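Local coordinates for protein putative ferredoxin--NADP reductase (Plasmodium falciparum 3D7, PDB 2OK8) that probably transfers electrons between NADPH and ferredoxin through a bound FAD, and may thereby serve the last step of isoprenoid precursor synthesis, at residues A[20-25]-A[37-42]; A[44-49]-A[151-156]. All blocks are in the same frame, centred on the assembly; numbering follows the deposited sequence.

Both contacts belong to the FAD-binding half of the reductase, an antiparallel barrel-like sheet that stands beside the parallel sheet of the NADP-binding half. Along the chain they come in series. Interaction 1 pairs the two strands of the hairpin 16-25 and 35-41; the loop that leaves this hairpin then opens interaction 2, which closes a hundred residues later on strand 150-157, the other neighbour of strand 16-25. Their centres lie about 14 Å apart, and they meet in the interior, where Ile151 packs on Ile20, Leu38 and Ile40. A local hairpin and a contact spanning a hundred residues thus contribute to one hydrophobic interior, in the domain that holds the flavin.

Interaction 1. Residues A[20-25]-A[37-42]; sequences IVDKIN and HLEINH
Ile20 lays its CD1 methyl across Ile40 CG1, 3.9 Å away, and also reaches Leu38 CD1, so that three aliphatic chains meet on the inner face of the hairpin. The branch carrying that methyl stands beside the backbone N (chi1 -57°), and a second turn in the same sense (chi2 -53°) bends it toward strand 35-41. On this face Leu38 also lies alongside Lys23, its CD2 3.6 Å from CG of the lysine, whose extended chain then leads off to the carbonyls of Ile142, Lys143 and Leu145. On the opposite face Ile24 and His37 run side by side, with His37 ND1 bonded to Tyr225.

The strands are antiparallel but not in uniform register. Val21 and Asp22 both face Glu39, a classic beta bulge: Glu39 O accepts a bond of 2.8 Å from Val21 N and a weak one of 3.3 Å from Asp22 N. Val21 consequently turns toward the partner strand and presses CG2 against Asn41 CB. Glu39 N bonds back to Asp22 O at 2.9 Å, and from there the pairing is regular, through Lys23 and Leu38, closing with two bonds between Ile24 and His37, of which that from His37 N to Ile24 O measures 2.7 Å.

Beside the bulge, Asp22 OD2 and Glu39 OE1 come within 4.4 Å. Asp22 OD1 receives Lys23 N from above the carboxylate plane, while Glu39 OE2 is held by Asn113. Two neighbouring carboxylates would probably raise each other's affinity for a proton, an effect that these hydrogen bonds may offset.

Interaction 2. Residues A[44-49]-A[151-156]; sequences GLFKYL and IYLTGA
Phe46 drives its ring from the loop after the hairpin into strand 151-156, and its far edge, CE1 and CZ, makes the closest approaches. CG lies anti to the backbone N (chi1 -162°), which carries the ring across to the strand. There CE1 and CZ both meet the carbonyl of Thr154, at 3.3 Å from its O to CE1, with the oxygen near the ring plane at the edge, a placement that suits the slightly positive ring hydrogens. CZ also comes to 3.7 Å from Gly155 CA. Gly155 has no side chain, and its backbone angles (phi 126°, psi 180°) are ones that glycine adopts readily, so the ring can come close to the main chain here. Leu153 crosses the phenyl at about a right angle and sets CD1 over one face, displaced toward the rim, while its CB approaches CE1 to 4.0 Å. Cys54 of the neighbouring strand 53-56 and Leu114 of strand 114-123 also touch the ring.

Toward the end of the strand the fit slackens. A water sits over the centre of the opposite ring face and donates to Gly155 O at 2.8 Å and to Lys47 O at 3.0 Å; it is the polar link between two backbones that make no direct hydrogen bond. Ala156, which follows a cis peptide, rests its CB on Lys47 O at 3.6 Å and only grazes Tyr48 CB. The lysine chain leads away from the strand and curls back along its own loop, NZ donating to Gly44 O, while Tyr48 OH is bonded to Ser107.

A loop aromatic packed between strands of the antiparallel FAD-binding domain is consistent with the ferredoxin-NADP reductase type 1 family.

Interaction 1. Residues A[20-25]-A[37-42]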
loop_
_atom_site.group_PDB
_atom_site.type_symbol
_atom_site.label_atom_id
_atom_site.label_comp_id
_atom_site.label_asym_id
_atom_site.label_seq_id
_atom_site.Cartn_x
_atom_site.Cartn_y
_atom_site.Cartn_z
ATOM N N ILE A 20 -5.956 -11.478 -20.164
ATOM C CA ILE A 20 -5.275 -10.677 -21.179
ATOM C C ILE A 20 -5.654 -11.167 -22.568
ATOM O O ILE A 20 -5.389 -12.314 -22.923
ATOM C CB ILE A 20 -3.727 -10.661 -21.006
ATOM C CG1 ILE A 20 -3.324 -10.157 -19.611
ATOM C CG2 ILE A 20 -3.065 -9.791 -22.084
ATOM C CD1 ILE A 20 -3.947 -8.784 -19.219
ATOM N N VAL A 21 -6.310 -10.292 -23.325
ATOM C CA VAL A 21 -6.676 -10.530 -24.724
ATOM C C VAL A 21 -5.609 -9.997 -25.712
ATOM O O VAL A 21 -5.368 -10.609 -26.750
ATOM C CB VAL A 21 -8.079 -9.937 -25.031
ATOM C CG1 VAL A 21 -8.358 -9.906 -26.531
ATOM C CG2 VAL A 21 -9.150 -10.751 -24.329
ATOM N N ASP A 22 -4.968 -8.874 -25.380
ATOM C CA ASP A 22 -3.885 -8.298 -26.199
ATOM C C ASP A 22 -2.917 -7.447 -25.366
ATOM O O ASP A 22 -3.263 -6.962 -24.292
ATOM C CB ASP A 22 -4.460 -7.456 -27.345
ATOM C CG ASP A 22 -3.594 -7.490 -28.611
ATOM O OD1 ASP A 22 -2.466 -8.052 -28.593
ATOM O OD2 ASP A 22 -4.065 -6.952 -29.640
ATOM N N LYS A 23 -1.708 -7.272 -25.883
ATOM C CA LYS A 23 -0.662 -6.509 -25.228
ATOM C C LYS A 23 0.234 -5.883 -26.298
ATOM O O LYS A 23 1.063 -6.555 -26.897
ATOM C CB LYS A 23 0.155 -7.434 -24.332
ATOM C CG LYS A 23 1.151 -6.732 -23.441
ATOM C CD LYS A 23 2.169 -7.733 -22.971
ATOM C CE LYS A 23 3.105 -7.124 -21.976
ATOM N NZ LYS A 23 3.889 -8.205 -21.335
ATOM N N ILE A 24 0.064 -4.589 -26.523
ATOM C CA ILE A 24 0.709 -3.880 -27.632
ATOM C C ILE A 24 1.622 -2.792 -27.076
ATOM O O ILE A 24 1.180 -2.019 -26.222
ATOM C CB ILE A 24 -0.370 -3.205 -28.523
ATOM C CG1 ILE A 24 -1.458 -4.213 -28.910
ATOM C CG2 ILE A 24 0.252 -2.583 -29.771
ATOM C CD1 ILE A 24 -2.732 -3.603 -29.399
ATOM N N ASN A 25 2.877 -2.722 -27.539
ATOM C CA ASN A 25 3.713 -1.559 -27.245
ATOM C C ASN A 25 3.001 -0.351 -27.832
ATOM O O ASN A 25 2.503 -0.401 -28.961
ATOM C CB ASN A 25 5.145 -1.670 -27.815
ATOM C CG ASN A 25 6.250 -1.232 -26.793
ATOM O OD1 ASN A 25 6.133 -0.213 -26.093
ATOM N ND2 ASN A 25 7.322 -2.021 -26.719
ATOM N N HIS A 37 -0.180 -1.182 -24.006
ATOM C CA HIS A 37 -1.628 -1.169 -24.029
ATOM C C HIS A 37 -2.082 -2.611 -23.789
ATOM O O HIS A 37 -1.684 -3.528 -24.508
ATOM C CB HIS A 37 -2.077 -0.684 -25.405
ATOM C CG HIS A 37 -3.528 -0.888 -25.689
ATOM N ND1 HIS A 37 -4.477 0.072 -25.416
ATOM C CD2 HIS A 37 -4.190 -1.921 -26.259
ATOM C CE1 HIS A 37 -5.666 -0.366 -25.791
ATOM N NE2 HIS A 37 -5.520 -1.574 -26.303
ATOM N N LEU A 38 -2.894 -2.807 -22.757
ATOM C CA LEU A 38 -3.438 -4.112 -22.446
ATOM C C LEU A 38 -4.906 -4.114 -22.752
ATOM O O LEU A 38 -5.625 -3.249 -22.283
ATOM C CB LEU A 38 -3.287 -4.428 -20.962
ATOM C CG LEU A 38 -1.959 -4.521 -20.241
ATOM C CD1 LEU A 38 -2.290 -4.965 -18.827
ATOM C CD2 LEU A 38 -1.043 -5.526 -20.897
ATOM N N GLU A 39 -5.349 -5.081 -23.549
ATOM C CA GLU A 39 -6.769 -5.288 -23.751
ATOM C C GLU A 39 -7.213 -6.447 -22.850
ATOM O O GLU A 39 -6.615 -7.507 -22.851
ATOM C CB GLU A 39 -7.082 -5.546 -25.224
ATOM C CG GLU A 39 -8.575 -5.407 -25.562
ATOM C CD GLU A 39 -8.876 -5.684 -27.027
ATOM O OE1 GLU A 39 -7.911 -5.880 -27.804
ATOM O OE2 GLU A 39 -10.074 -5.700 -27.408
ATOM N N ILE A 40 -8.259 -6.223 -22.068
ATOM C CA ILE A 40 -8.589 -7.124 -20.969
ATOM C C ILE A 40 -10.032 -7.569 -21.078
ATOM O O ILE A 40 -10.942 -6.735 -21.111
ATOM C CB ILE A 40 -8.368 -6.448 -19.578
ATOM C CG1 ILE A 40 -6.871 -6.267 -19.276
ATOM C CG2 ILE A 40 -9.060 -7.260 -18.474
ATOM C CD1 ILE A 40 -6.578 -5.222 -18.157
ATOM N N ASN A 41 -10.218 -8.885 -21.152
ATOM C CA ASN A 41 -11.534 -9.506 -21.188
ATOM C C ASN A 41 -12.039 -9.648 -19.769
ATOM O O ASN A 41 -11.472 -10.392 -18.977
ATOM C CB ASN A 41 -11.445 -10.889 -21.873
ATOM C CG ASN A 41 -12.795 -11.630 -21.954
ATOM O OD1 ASN A 41 -13.872 -11.073 -21.716
ATOM N ND2 ASN A 41 -12.723 -12.901 -22.318
ATOM N N HIS A 42 -13.108 -8.933 -19.458
ATOM C CA HIS A 42 -13.691 -8.961 -18.129
ATOM C C HIS A 42 -15.095 -9.573 -18.108
ATOM O O HIS A 42 -15.812 -9.476 -17.100
ATOM C CB HIS A 42 -13.675 -7.563 -17.518
ATOM C CG HIS A 42 -14.448 -6.537 -18.286
ATOM N ND1 HIS A 42 -15.695 -6.102 -17.892
ATOM C CD2 HIS A 42 -14.129 -5.810 -19.382
ATOM C CE1 HIS A 42 -16.124 -5.170 -18.725
ATOM N NE2 HIS A 42 -15.193 -4.975 -19.639
#

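Interaction 2. Residues A[44-49]-A[151-156]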
loop_
_atom_site.group_PDB
_atom_site.type_symbol
_atom_site.label_atom_id
_atom_site.label_comp_id
_atom_site.label_asym_id
_atom_site.label_seq_id
_atom_site.Cartn_x
_atom_site.Cartn_y
_atom_site.Cartn_z
ATOM N N GLY A 44 -17.821 -8.638 -19.376
ATOM C CA GLY A 44 -18.898 -7.653 -19.164
ATOM C C GLY A 44 -19.155 -7.295 -17.704
ATOM O O GLY A 44 -20.089 -6.547 -17.383
ATOM N N LEU A 45 -18.297 -7.793 -16.820
ATOM C CA LEU A 45 -18.537 -7.722 -15.386
ATOM C C LEU A 45 -18.000 -6.475 -14.708
ATOM O O LEU A 45 -18.498 -6.085 -13.649
ATOM C CB LEU A 45 -17.982 -8.983 -14.707
ATOM C CG LEU A 45 -18.788 -10.242 -15.023
ATOM C CD1 LEU A 45 -18.143 -11.505 -14.494
ATOM C CD2 LEU A 45 -20.211 -10.075 -14.497
ATOM N N PHE A 46 -16.979 -5.865 -15.311
ATOM C CA PHE A 46 -16.349 -4.661 -14.763
ATOM C C PHE A 46 -17.085 -3.422 -15.234
ATOM O O PHE A 46 -17.102 -3.115 -16.420
ATOM C CB PHE A 46 -14.861 -4.580 -15.152
ATOM C CG PHE A 46 -14.075 -3.637 -14.297
ATOM C CD1 PHE A 46 -13.475 -4.085 -13.121
ATOM C CD2 PHE A 46 -13.961 -2.300 -14.638
ATOM C CE1 PHE A 46 -12.768 -3.225 -12.325
ATOM C CE2 PHE A 46 -13.258 -1.430 -13.831
ATOM C CZ PHE A 46 -12.661 -1.892 -12.678
ATOM N N LYS A 47 -17.688 -2.708 -14.294
ATOM C CA LYS A 47 -18.497 -1.551 -14.612
ATOM C C LYS A 47 -17.694 -0.275 -14.379
ATOM O O LYS A 47 -17.053 -0.097 -13.330
ATOM C CB LYS A 47 -19.774 -1.534 -13.758
ATOM C CG LYS A 47 -20.545 -2.856 -13.713
ATOM C CD LYS A 47 -21.119 -3.264 -15.074
ATOM C CE LYS A 47 -21.641 -4.704 -15.008
ATOM N NZ LYS A 47 -22.518 -5.087 -16.161
ATOM N N TYR A 48 -17.724 0.613 -15.361
ATOM C CA TYR A 48 -16.996 1.863 -15.235
ATOM C C TYR A 48 -17.598 2.967 -16.075
ATOM O O TYR A 48 -18.254 2.707 -17.068
ATOM C CB TYR A 48 -15.512 1.653 -15.592
ATOM C CG TYR A 48 -15.246 1.217 -17.017
ATOM C CD1 TYR A 48 -15.333 -0.124 -17.389
ATOM C CD2 TYR A 48 -14.887 2.148 -17.989
ATOM C CE1 TYR A 48 -15.068 -0.519 -18.698
ATOM C CE2 TYR A 48 -14.631 1.767 -19.293
ATOM C CZ TYR A 48 -14.706 0.439 -19.637
ATOM O OH TYR A 48 -14.440 0.076 -20.939
ATOM N N LEU A 49 -17.377 4.201 -15.649
ATOM C CA LEU A 49 -17.584 5.371 -16.504
ATOM C C LEU A 49 -16.244 5.797 -17.095
ATOM O O LEU A 49 -15.181 5.514 -16.543
ATOM C CB LEU A 49 -18.201 6.529 -15.710
ATOM C CG LEU A 49 -19.497 6.236 -14.936
ATOM C CD1 LEU A 49 -19.809 7.359 -13.956
ATOM C CD2 LEU A 49 -20.684 5.984 -15.874
ATOM N N ILE A 151 -5.576 -11.891 -14.998
ATOM C CA ILE A 151 -5.241 -10.638 -14.334
ATOM C C ILE A 151 -6.407 -10.319 -13.404
ATOM O O ILE A 151 -7.555 -10.624 -13.721
ATOM C CB ILE A 151 -4.945 -9.500 -15.358
ATOM C CG1 ILE A 151 -4.253 -8.307 -14.676
ATOM C CG2 ILE A 151 -6.209 -9.104 -16.137
ATOM C CD1 ILE A 151 -3.531 -7.373 -15.635
ATOM N N TYR A 152 -6.112 -9.767 -12.232
ATOM C CA TYR A 152 -7.165 -9.505 -11.251
ATOM C C TYR A 152 -7.388 -8.023 -11.025
ATOM O O TYR A 152 -6.443 -7.272 -10.775
ATOM C CB TYR A 152 -6.848 -10.217 -9.937
ATOM C CG TYR A 152 -7.003 -11.713 -10.032
ATOM C CD1 TYR A 152 -6.024 -12.491 -10.646
ATOM C CD2 TYR A 152 -8.132 -12.357 -9.515
ATOM C CE1 TYR A 152 -6.146 -13.868 -10.738
ATOM C CE2 TYR A 152 -8.263 -13.746 -9.598
ATOM C CZ TYR A 152 -7.263 -14.490 -10.214
ATOM O OH TYR A 152 -7.354 -15.861 -10.323
ATOM N N LEU A 153 -8.645 -7.608 -11.120
ATOM C CA LEU A 153 -8.989 -6.186 -11.098
ATOM C C LEU A 153 -9.866 -5.786 -9.924
ATOM O O LEU A 153 -10.692 -6.574 -9.441
ATOM C CB LEU A 153 -9.721 -5.789 -12.380
ATOM C CG LEU A 153 -9.148 -6.029 -13.770
ATOM C CD1 LEU A 153 -9.888 -5.093 -14.730
ATOM C CD2 LEU A 153 -7.648 -5.809 -13.824
ATOM N N THR A 154 -9.692 -4.546 -9.489
ATOM C CA THR A 154 -10.565 -3.942 -8.500
ATOM C C THR A 154 -11.115 -2.669 -9.123
ATOM O O THR A 154 -10.592 -2.193 -10.135
ATOM C CB THR A 154 -9.805 -3.619 -7.189
ATOM O OG1 THR A 154 -8.912 -2.521 -7.411
ATOM C CG2 THR A 154 -9.003 -4.842 -6.694
ATOM N N GLY A 155 -12.175 -2.123 -8.543
ATOM C CA GLY A 155 -12.760 -0.902 -9.063
ATOM C C GLY A 155 -14.240 -1.005 -9.358
ATOM O O GLY A 155 -14.826 -2.084 -9.205
ATOM N N ALA A 156 -14.847 0.083 -9.850
ATOM C CA ALA A 156 -14.141 1.268 -10.362
ATOM C C ALA A 156 -13.551 2.153 -9.265
ATOM O O ALA A 156 -13.936 2.054 -8.101
ATOM C CB ALA A 156 -15.067 2.071 -11.244
HETATM O O HOH W 1 -16.466 -2.379 -11.448
#